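Side-chain contacts in alpha-L-rhamnosidase (Streptomyces avermitilis, PDB 3W5M), which hydrolyses terminal non-reducing alpha-L-rhamnose residues from alpha-L-rhamnosides, including citrus flavonoids and gum arabic, cleaving alpha-1,6 and alpha-1,2 linkages: residues A[735-740]-A[786-791]; A[761-766]-A[854-859]. All blocks are in the same frame, centred on the assembly; numbering follows the deposited sequence.

Contact 1. Residues A[735-740]-A[786-791]; sequences DGLLRP and TDLFTR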
ATOM      1  N   ASP A 735      10.530  -7.999  33.308  1.00 31.79           N
ATOM      2  CA  ASP A 735      10.983  -8.243  34.681  1.00 33.58           C
ATOM      3  C   ASP A 735      10.032  -9.281  35.285  1.00 30.55           C
ATOM      4  O   ASP A 735       8.852  -9.006  35.462  1.00 30.24           O
ATOM      5  CB  ASP A 735      10.996  -6.907  35.455  1.00 36.77           C
ATOM      6  CG  ASP A 735      11.447  -7.055  36.933  1.00 44.55           C
ATOM      7  OD1 ASP A 735      11.632  -8.184  37.433  1.00 45.35           O
ATOM      8  OD2 ASP A 735      11.604  -6.015  37.599  1.00 48.34           O
ATOM      9  N   GLY A 736      10.550 -10.483  35.557  1.00 31.06           N
ATOM     10  CA  GLY A 736       9.725 -11.640  35.947  1.00 31.71           C
ATOM     11  C   GLY A 736       8.585 -11.850  34.977  1.00 33.71           C
ATOM     12  O   GLY A 736       7.466 -12.167  35.377  1.00 31.18           O
ATOM     13  N   LEU A 737       8.881 -11.589  33.696  1.00 33.40           N
ATOM     14  CA  LEU A 737       7.974 -11.762  32.560  1.00 31.90           C
ATOM     15  C   LEU A 737       6.912 -10.677  32.402  1.00 34.25           C
ATOM     16  O   LEU A 737       6.069 -10.761  31.507  1.00 31.78           O
ATOM     17  CB  LEU A 737       7.359 -13.169  32.551  1.00 33.78           C
ATOM     18  CG  LEU A 737       8.399 -14.297  32.553  1.00 32.97           C
ATOM     19  CD1 LEU A 737       7.687 -15.615  32.799  1.00 32.60           C
ATOM     20  CD2 LEU A 737       9.219 -14.337  31.261  1.00 34.89           C
ATOM     21  N   LEU A 738       6.952  -9.656  33.261  1.00 31.16           N
ATOM     22  CA  LEU A 738       6.011  -8.554  33.143  1.00 29.41           C
ATOM     23  C   LEU A 738       6.651  -7.529  32.238  1.00 28.98           C
ATOM     24  O   LEU A 738       7.826  -7.209  32.395  1.00 28.78           O
ATOM     25  CB  LEU A 738       5.681  -7.941  34.519  1.00 30.55           C
ATOM     26  CG  LEU A 738       5.139  -8.913  35.580  1.00 31.78           C
ATOM     27  CD1 LEU A 738       4.796  -8.130  36.850  1.00 31.04           C
ATOM     28  CD2 LEU A 738       3.936  -9.725  35.079  1.00 32.65           C
ATOM     29  N   ARG A 739       5.882  -7.025  31.275  1.00 28.24           N
ATOM     30  CA  ARG A 739       6.436  -6.060  30.331  1.00 27.98           C
ATOM     31  C   ARG A 739       6.187  -4.619  30.789  1.00 28.70           C
ATOM     32  O   ARG A 739       5.174  -4.350  31.448  1.00 26.75           O
ATOM     33  CB  ARG A 739       5.850  -6.319  28.932  1.00 25.54           C
ATOM     34  CG  ARG A 739       6.372  -7.628  28.337  1.00 26.01           C
ATOM     35  CD  ARG A 739       7.581  -7.370  27.447  1.00 26.14           C
ATOM     36  NE  ARG A 739       7.205  -6.564  26.272  1.00 24.74           N
ATOM     37  CZ  ARG A 739       8.024  -5.711  25.650  1.00 23.94           C
ATOM     38  NH1 ARG A 739       9.256  -5.527  26.082  1.00 24.14           N
ATOM     39  NH2 ARG A 739       7.594  -5.030  24.583  1.00 23.53           N
ATOM     40  N   PRO A 740       7.088  -3.686  30.401  1.00 30.16           N
ATOM     41  CA  PRO A 740       6.939  -2.255  30.720  1.00 30.10           C
ATOM     42  C   PRO A 740       5.629  -1.657  30.198  1.00 32.10           C
ATOM     43  O   PRO A 740       5.077  -2.150  29.212  1.00 31.26           O
ATOM     44  CB  PRO A 740       8.128  -1.603  29.998  1.00 30.42           C
ATOM     45  CG  PRO A 740       9.114  -2.682  29.762  1.00 31.05           C
ATOM     46  CD  PRO A 740       8.330  -3.962  29.645  1.00 29.89           C
ATOM     47  N   THR A 786       5.806 -23.725  24.903  1.00 28.86           N
ATOM     48  CA  THR A 786       4.653 -23.998  25.733  1.00 30.01           C
ATOM     49  C   THR A 786       4.970 -23.637  27.184  1.00 29.65           C
ATOM     50  O   THR A 786       4.124 -23.070  27.892  1.00 29.17           O
ATOM     51  CB  THR A 786       4.216 -25.469  25.619  1.00 30.45           C
ATOM     52  OG1 THR A 786       3.771 -25.707  24.279  1.00 32.27           O
ATOM     53  CG2 THR A 786       3.054 -25.753  26.548  1.00 28.53           C
ATOM     54  N   ASP A 787       6.181 -23.978  27.601  1.00 29.46           N
ATOM     55  CA  ASP A 787       6.657 -23.680  28.949  1.00 34.27           C
ATOM     56  C   ASP A 787       6.757 -22.168  29.173  1.00 33.22           C
ATOM     57  O   ASP A 787       6.352 -21.657  30.231  1.00 31.10           O
ATOM     58  CB  ASP A 787       8.015 -24.351  29.191  1.00 38.24           C
ATOM     59  CG  ASP A 787       8.715 -23.832  30.454  1.00 44.44           C
ATOM     60  OD1 ASP A 787       8.139 -23.958  31.557  1.00 47.52           O
ATOM     61  OD2 ASP A 787       9.834 -23.282  30.338  1.00 48.70           O
ATOM     62  N   LEU A 788       7.283 -21.455  28.173  1.00 31.02           N
ATOM     63  CA  LEU A 788       7.334 -19.985  28.228  1.00 29.10           C
ATOM     64  C   LEU A 788       5.957 -19.387  28.382  1.00 27.00           C
ATOM     65  O   LEU A 788       5.778 -18.512  29.218  1.00 27.33           O
ATOM     66  CB  LEU A 788       8.019 -19.397  26.990  1.00 29.11           C
ATOM     67  CG  LEU A 788       8.034 -17.863  26.939  1.00 30.96           C
ATOM     68  CD1 LEU A 788       8.787 -17.246  28.120  1.00 30.14           C
ATOM     69  CD2 LEU A 788       8.642 -17.388  25.626  1.00 31.47           C
ATOM     70  N   PHE A 789       5.001 -19.829  27.553  1.00 26.15           N
ATOM     71  CA  PHE A 789       3.603 -19.395  27.627  1.00 27.59           C
ATOM     72  C   PHE A 789       3.003 -19.622  29.009  1.00 29.28           C
ATOM     73  O   PHE A 789       2.435 -18.690  29.590  1.00 27.17           O
ATOM     74  CB  PHE A 789       2.731 -20.083  26.567  1.00 28.22           C
ATOM     75  CG  PHE A 789       1.263 -19.761  26.678  1.00 29.32           C
ATOM     76  CD1 PHE A 789       0.822 -18.441  26.730  1.00 29.27           C
ATOM     77  CD2 PHE A 789       0.319 -20.778  26.717  1.00 31.58           C
ATOM     78  CE1 PHE A 789      -0.531 -18.144  26.815  1.00 29.86           C
ATOM     79  CE2 PHE A 789      -1.039 -20.491  26.804  1.00 34.90           C
ATOM     80  CZ  PHE A 789      -1.469 -19.167  26.864  1.00 33.55           C
ATOM     81  N   THR A 790       3.144 -20.851  29.518  1.00 28.55           N
ATOM     82  CA  THR A 790       2.707 -21.214  30.897  1.00 29.78           C
ATOM     83  C   THR A 790       3.241 -20.219  31.948  1.00 30.48           C
ATOM     84  O   THR A 790       2.499 -19.757  32.819  1.00 29.96           O
ATOM     85  CB  THR A 790       3.211 -22.623  31.271  1.00 30.65           C
ATOM     86  OG1 THR A 790       2.741 -23.560  30.299  1.00 33.50           O
ATOM     87  CG2 THR A 790       2.691 -23.043  32.655  1.00 30.52           C
ATOM     88  N   ARG A 791       4.530 -19.901  31.855  1.00 31.07           N
ATOM     89  CA  ARG A 791       5.166 -19.013  32.840  1.00 31.98           C
ATOM     90  C   ARG A 791       4.704 -17.565  32.747  1.00 31.21           C
ATOM     91  O   ARG A 791       4.503 -16.916  33.773  1.00 27.87           O
ATOM     92  CB  ARG A 791       6.675 -19.131  32.803  1.00 32.65           C
ATOM     93  CG  ARG A 791       7.150 -20.470  33.324  1.00 39.37           C
ATOM     94  CD  ARG A 791       8.656 -20.523  33.432  1.00 41.25           C
ATOM     95  NE  ARG A 791       9.287 -20.627  32.126  1.00 47.49           N
ATOM     96  CZ  ARG A 791       9.976 -19.651  31.543  1.00 49.85           C
ATOM     97  NH1 ARG A 791      10.119 -18.473  32.140  1.00 51.04           N
ATOM     98  NH2 ARG A 791      10.519 -19.852  30.353  1.00 49.20           N
TER

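Contact 2. Residues A[761-766]-A[854-859]; sequences TAYFAH and TPRLLP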
ATOM      1  N   THR A 761       2.167  -7.283  28.480  1.00 26.45           N
ATOM      2  CA  THR A 761       2.378  -8.621  28.998  1.00 25.45           C
ATOM      3  C   THR A 761       1.401  -9.617  28.316  1.00 23.02           C
ATOM      4  O   THR A 761       1.801 -10.731  28.030  1.00 26.78           O
ATOM      5  CB  THR A 761       2.305  -8.669  30.546  1.00 25.82           C
ATOM      6  OG1 THR A 761       3.209  -7.694  31.093  1.00 27.95           O
ATOM      7  CG2 THR A 761       2.769 -10.030  31.022  1.00 25.47           C
ATOM      8  N   ALA A 762       0.171  -9.198  28.002  1.00 23.81           N
ATOM      9  CA  ALA A 762      -0.794 -10.057  27.309  1.00 23.00           C
ATOM     10  C   ALA A 762      -0.269 -10.450  25.915  1.00 23.86           C
ATOM     11  O   ALA A 762      -0.273 -11.634  25.524  1.00 23.60           O
ATOM     12  CB  ALA A 762      -2.144  -9.372  27.209  1.00 23.12           C
ATOM     13  N   TYR A 763       0.260  -9.467  25.197  1.00 24.75           N
ATOM     14  CA  TYR A 763       0.822  -9.747  23.865  1.00 24.91           C
ATOM     15  C   TYR A 763       2.068 -10.644  23.868  1.00 23.55           C
ATOM     16  O   TYR A 763       2.234 -11.494  22.973  1.00 24.15           O
ATOM     17  CB  TYR A 763       1.007  -8.451  23.049  1.00 24.03           C
ATOM     18  CG  TYR A 763      -0.087  -8.300  22.018  1.00 24.89           C
ATOM     19  CD1 TYR A 763      -0.030  -9.037  20.830  1.00 25.51           C
ATOM     20  CD2 TYR A 763      -1.189  -7.461  22.217  1.00 23.86           C
ATOM     21  CE1 TYR A 763      -1.027  -8.955  19.884  1.00 24.94           C
ATOM     22  CE2 TYR A 763      -2.200  -7.366  21.260  1.00 23.75           C
ATOM     23  CZ  TYR A 763      -2.096  -8.100  20.074  1.00 25.14           C
ATOM     24  OH  TYR A 763      -3.074  -8.059  19.081  1.00 26.21           O
ATOM     25  N   PHE A 764       2.910 -10.499  24.894  1.00 23.95           N
ATOM     26  CA  PHE A 764       4.077 -11.344  25.093  1.00 23.82           C
ATOM     27  C   PHE A 764       3.664 -12.823  25.231  1.00 24.44           C
ATOM     28  O   PHE A 764       4.185 -13.700  24.527  1.00 23.24           O
ATOM     29  CB  PHE A 764       4.868 -10.812  26.322  1.00 24.71           C
ATOM     30  CG  PHE A 764       6.122 -11.587  26.691  1.00 25.31           C
ATOM     31  CD1 PHE A 764       6.836 -12.357  25.769  1.00 27.01           C
ATOM     32  CD2 PHE A 764       6.625 -11.501  27.987  1.00 27.38           C
ATOM     33  CE1 PHE A 764       7.989 -13.027  26.135  1.00 26.92           C
ATOM     34  CE2 PHE A 764       7.792 -12.169  28.351  1.00 27.11           C
ATOM     35  CZ  PHE A 764       8.479 -12.933  27.427  1.00 28.72           C
ATOM     36  N   ALA A 765       2.725 -13.089  26.142  1.00 25.83           N
ATOM     37  CA  ALA A 765       2.155 -14.425  26.326  1.00 24.76           C
ATOM     38  C   ALA A 765       1.563 -14.972  25.044  1.00 24.63           C
ATOM     39  O   ALA A 765       1.818 -16.127  24.699  1.00 25.03           O
ATOM     40  CB  ALA A 765       1.076 -14.405  27.405  1.00 26.25           C
ATOM     41  N   HIS A 766       0.763 -14.152  24.357  1.00 21.75           N
ATOM     42  CA  HIS A 766       0.078 -14.590  23.142  1.00 23.71           C
ATOM     43  C   HIS A 766       1.088 -14.984  22.053  1.00 23.88           C
ATOM     44  O   HIS A 766       0.875 -15.979  21.325  1.00 22.35           O
ATOM     45  CB  HIS A 766      -0.841 -13.488  22.605  1.00 23.94           C
ATOM     46  CG  HIS A 766      -1.715 -13.922  21.463  1.00 25.65           C
ATOM     47  ND1 HIS A 766      -2.613 -14.962  21.559  1.00 26.50           N
ATOM     48  CD2 HIS A 766      -1.837 -13.435  20.203  1.00 26.61           C
ATOM     49  CE1 HIS A 766      -3.256 -15.099  20.413  1.00 30.35           C
ATOM     50  NE2 HIS A 766      -2.800 -14.187  19.570  1.00 27.48           N
ATOM     51  N   THR A 854     -10.824  -3.927  19.607  1.00 23.42           N
ATOM     52  CA  THR A 854     -11.940  -4.072  18.663  1.00 26.19           C
ATOM     53  C   THR A 854     -12.010  -5.387  17.861  1.00 25.34           C
ATOM     54  O   THR A 854     -13.083  -5.947  17.737  1.00 27.25           O
ATOM     55  CB  THR A 854     -12.063  -2.843  17.726  1.00 26.02           C
ATOM     56  OG1 THR A 854     -12.321  -1.688  18.535  1.00 28.52           O
ATOM     57  CG2 THR A 854     -13.208  -3.005  16.689  1.00 27.49           C
ATOM     58  N   PRO A 855     -10.870  -5.866  17.304  1.00 26.82           N
ATOM     59  CA  PRO A 855     -10.950  -7.075  16.475  1.00 27.08           C
ATOM     60  C   PRO A 855     -11.367  -8.312  17.261  1.00 27.39           C
ATOM     61  O   PRO A 855     -11.908  -9.246  16.678  1.00 27.94           O
ATOM     62  CB  PRO A 855      -9.511  -7.238  15.955  1.00 27.45           C
ATOM     63  CG  PRO A 855      -8.661  -6.560  16.940  1.00 27.26           C
ATOM     64  CD  PRO A 855      -9.479  -5.403  17.453  1.00 28.09           C
ATOM     65  N   ARG A 856     -11.128  -8.299  18.575  1.00 27.91           N
ATOM     66  CA  ARG A 856     -11.418  -9.460  19.431  1.00 27.77           C
ATOM     67  C   ARG A 856     -12.737  -9.337  20.208  1.00 28.79           C
ATOM     68  O   ARG A 856     -13.169 -10.285  20.865  1.00 25.98           O
ATOM     69  CB  ARG A 856     -10.226  -9.711  20.390  1.00 29.96           C
ATOM     70  CG  ARG A 856      -8.885  -9.940  19.681  1.00 31.35           C
ATOM     71  CD  ARG A 856      -7.678  -9.987  20.615  1.00 33.04           C
ATOM     72  NE  ARG A 856      -6.433 -10.291  19.886  1.00 35.75           N
ATOM     73  CZ  ARG A 856      -5.952 -11.517  19.661  1.00 36.54           C
ATOM     74  NH1 ARG A 856      -6.584 -12.593  20.119  1.00 35.32           N
ATOM     75  NH2 ARG A 856      -4.826 -11.673  18.968  1.00 38.07           N
ATOM     76  N   LEU A 857     -13.396  -8.184  20.120  1.00 27.24           N
ATOM     77  CA  LEU A 857     -14.574  -7.913  20.976  1.00 27.40           C
ATOM     78  C   LEU A 857     -15.802  -8.776  20.647  1.00 26.91           C
ATOM     79  O   LEU A 857     -16.348  -9.469  21.515  1.00 27.06           O
ATOM     80  CB  LEU A 857     -14.931  -6.403  20.934  1.00 28.45           C
ATOM     81  CG  LEU A 857     -16.232  -5.876  21.583  1.00 29.89           C
ATOM     82  CD1 LEU A 857     -16.151  -5.950  23.100  1.00 29.78           C
ATOM     83  CD2 LEU A 857     -16.502  -4.442  21.139  1.00 30.09           C
ATOM     84  N   LEU A 858     -16.260  -8.741  19.402  1.00 24.39           N
ATOM     85  CA  LEU A 858     -17.437  -9.516  19.055  1.00 25.22           C
ATOM     86  C   LEU A 858     -17.154 -11.024  19.167  1.00 27.06           C
ATOM     87  O   LEU A 858     -18.017 -11.776  19.661  1.00 27.12           O
ATOM     88  CB  LEU A 858     -18.054  -9.119  17.697  1.00 26.99           C
ATOM     89  CG  LEU A 858     -18.639  -7.704  17.479  1.00 28.12           C
ATOM     90  CD1 LEU A 858     -19.574  -7.666  16.282  1.00 28.74           C
ATOM     91  CD2 LEU A 858     -19.377  -7.177  18.713  1.00 29.69           C
ATOM     92  N   PRO A 859     -15.953 -11.483  18.731  1.00 27.96           N
ATOM     93  CA  PRO A 859     -15.612 -12.914  18.949  1.00 27.30           C
ATOM     94  C   PRO A 859     -15.635 -13.369  20.441  1.00 30.39           C
ATOM     95  O   PRO A 859     -16.217 -14.417  20.754  1.00 30.17           O
ATOM     96  CB  PRO A 859     -14.196 -13.022  18.366  1.00 28.86           C
ATOM     97  CG  PRO A 859     -14.192 -11.996  17.279  1.00 29.09           C
ATOM     98  CD  PRO A 859     -14.937 -10.818  17.889  1.00 27.97           C
TER
HETATM   99  O   HOH W   1      -5.607  -7.518  19.246  1.00 29.63           O
HETATM  100  O   HOH W   2      -3.539 -10.240  16.871  1.00 43.49           O
HETATM  101  O   HOH W   3      -3.557 -13.652  16.819  1.00 39.57           O

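Contact 1. Residues A[735-740]-A[786-791]
Leu737 and Arg791 share the same first torsion: in each, CG lies anti to the carbonyl carbon and beside the backbone N (chi1 -56° and -69°), and the Arg791 chain then bends at chi3 (-73°) so that its guanidinium turns back along its own helix. The leucine points at helix 783-800 and plants one methyl, CD1, on the arginine backbone, 3.6 Å from Arg791 C. The same methyl lies 3.7 Å from Arg791 CB and 3.8 Å from Arg791 NH1, an approach to the guanidinium that is oblique. The other branch reaches Leu788 more loosely, with CD2 of Leu737 4.3 Å from CD1 of Leu788.

No hydrogen bond crosses between the segments; the polar end of Arg791 is held within its own helix. Its NE forms a salt bridge with OD2 of Asp787 one turn earlier, at 3.2 Å, lying nearly in the guanidinium plane but above the carboxylate plane. NH2 adds a weak bond to the same oxygen, which should limit rotation of the group. Glu731 of helix 713-732 touches both Leu737 and Arg791.

Leu737 occupies the third position of a type I' beta turn, Asp735 to Leu738, closed by paired backbone bonds of 3.0 Å between Asp735 N and Leu738 O and between Leu738 N and Asp735 O. The arrangement is the loop between helices 713-732 and 756-777, with its type I' turn, packed on helix 783-800 of the (alpha/alpha)6-barrel domain, away from the known rhamnose- and calcium-binding sites.

Contact 2. Residues A[761-766]-A[854-859]
Arg856 meets His766 most closely through NH2, which stands 3.3 Å from His766 NE2. The two side chains come from opposite directions, and the imidazole and guanidinium planes are 86° apart, so the groups do not stack. Tyr763 is the second neighbour: its OH lies at the guanidinium edge, near the plane, but 4.0 Å from Arg856 NH2. Direct partners outside the two segments fix both polar ends: Ser820 OG bonds to Arg856 NH1 and Asn645 ND2 to Tyr763 OH.

Water fills in the polar links. One molecule, in the guanidinium plane, accepts from Arg856 NE at 3.0 Å and is hydrogen-bonded to Tyr763 OH at 2.6 Å; a second accepts from Arg856 NH2 at 2.8 Å and also bonds to the phenol. The third lies in the plane of the His766 ring, 2.9 Å from NE2, and takes a weak bond from Arg856 NH2.

Val816 and Leu817 of helix 812-820 pack around the arginine side chain. Arg856 spans the gap because its chain is extended from CG to NE (chi2 172°, chi3 177°); the nearest CA atoms, those of Tyr763 and Arg856, are 13.0 Å apart. A leucine here would probably leave Ser820 and all three waters without their guanidinium partner and break the water-mediated links to Tyr763 and His766.

Both segments belong to helices of the (alpha/alpha)6-barrel, and the contact is a buried, hydrated polar bridge between them. The Tyr763 side chain is about 7 Å from that of Trp695, a rhamnose-binding residue, which puts the Tyr763 end of the bridge close to the sugar site.

Contacts 1 and 2 lie within the same (alpha/alpha)6-barrel domain, their centres 16 Å apart, and they meet directly. Thr761, at the start of 761-766, receives the loop 735-740: Arg739 N lies 2.8 Å from Thr761 OG1, a probable hydrogen bond, and Leu737 O packs 3.4 Å from Thr761 CG2. One turn further along the helix, Phe789 CD1 of 786-791 is 3.2 Å from Ala765 O. Helix 756-777 therefore touches both halves of contact 1 and supplies one half of contact 2. Contact 2 is the nearer to the rhamnose-binding site, the Tyr763 side chain being about 11 Å from that of Asp643.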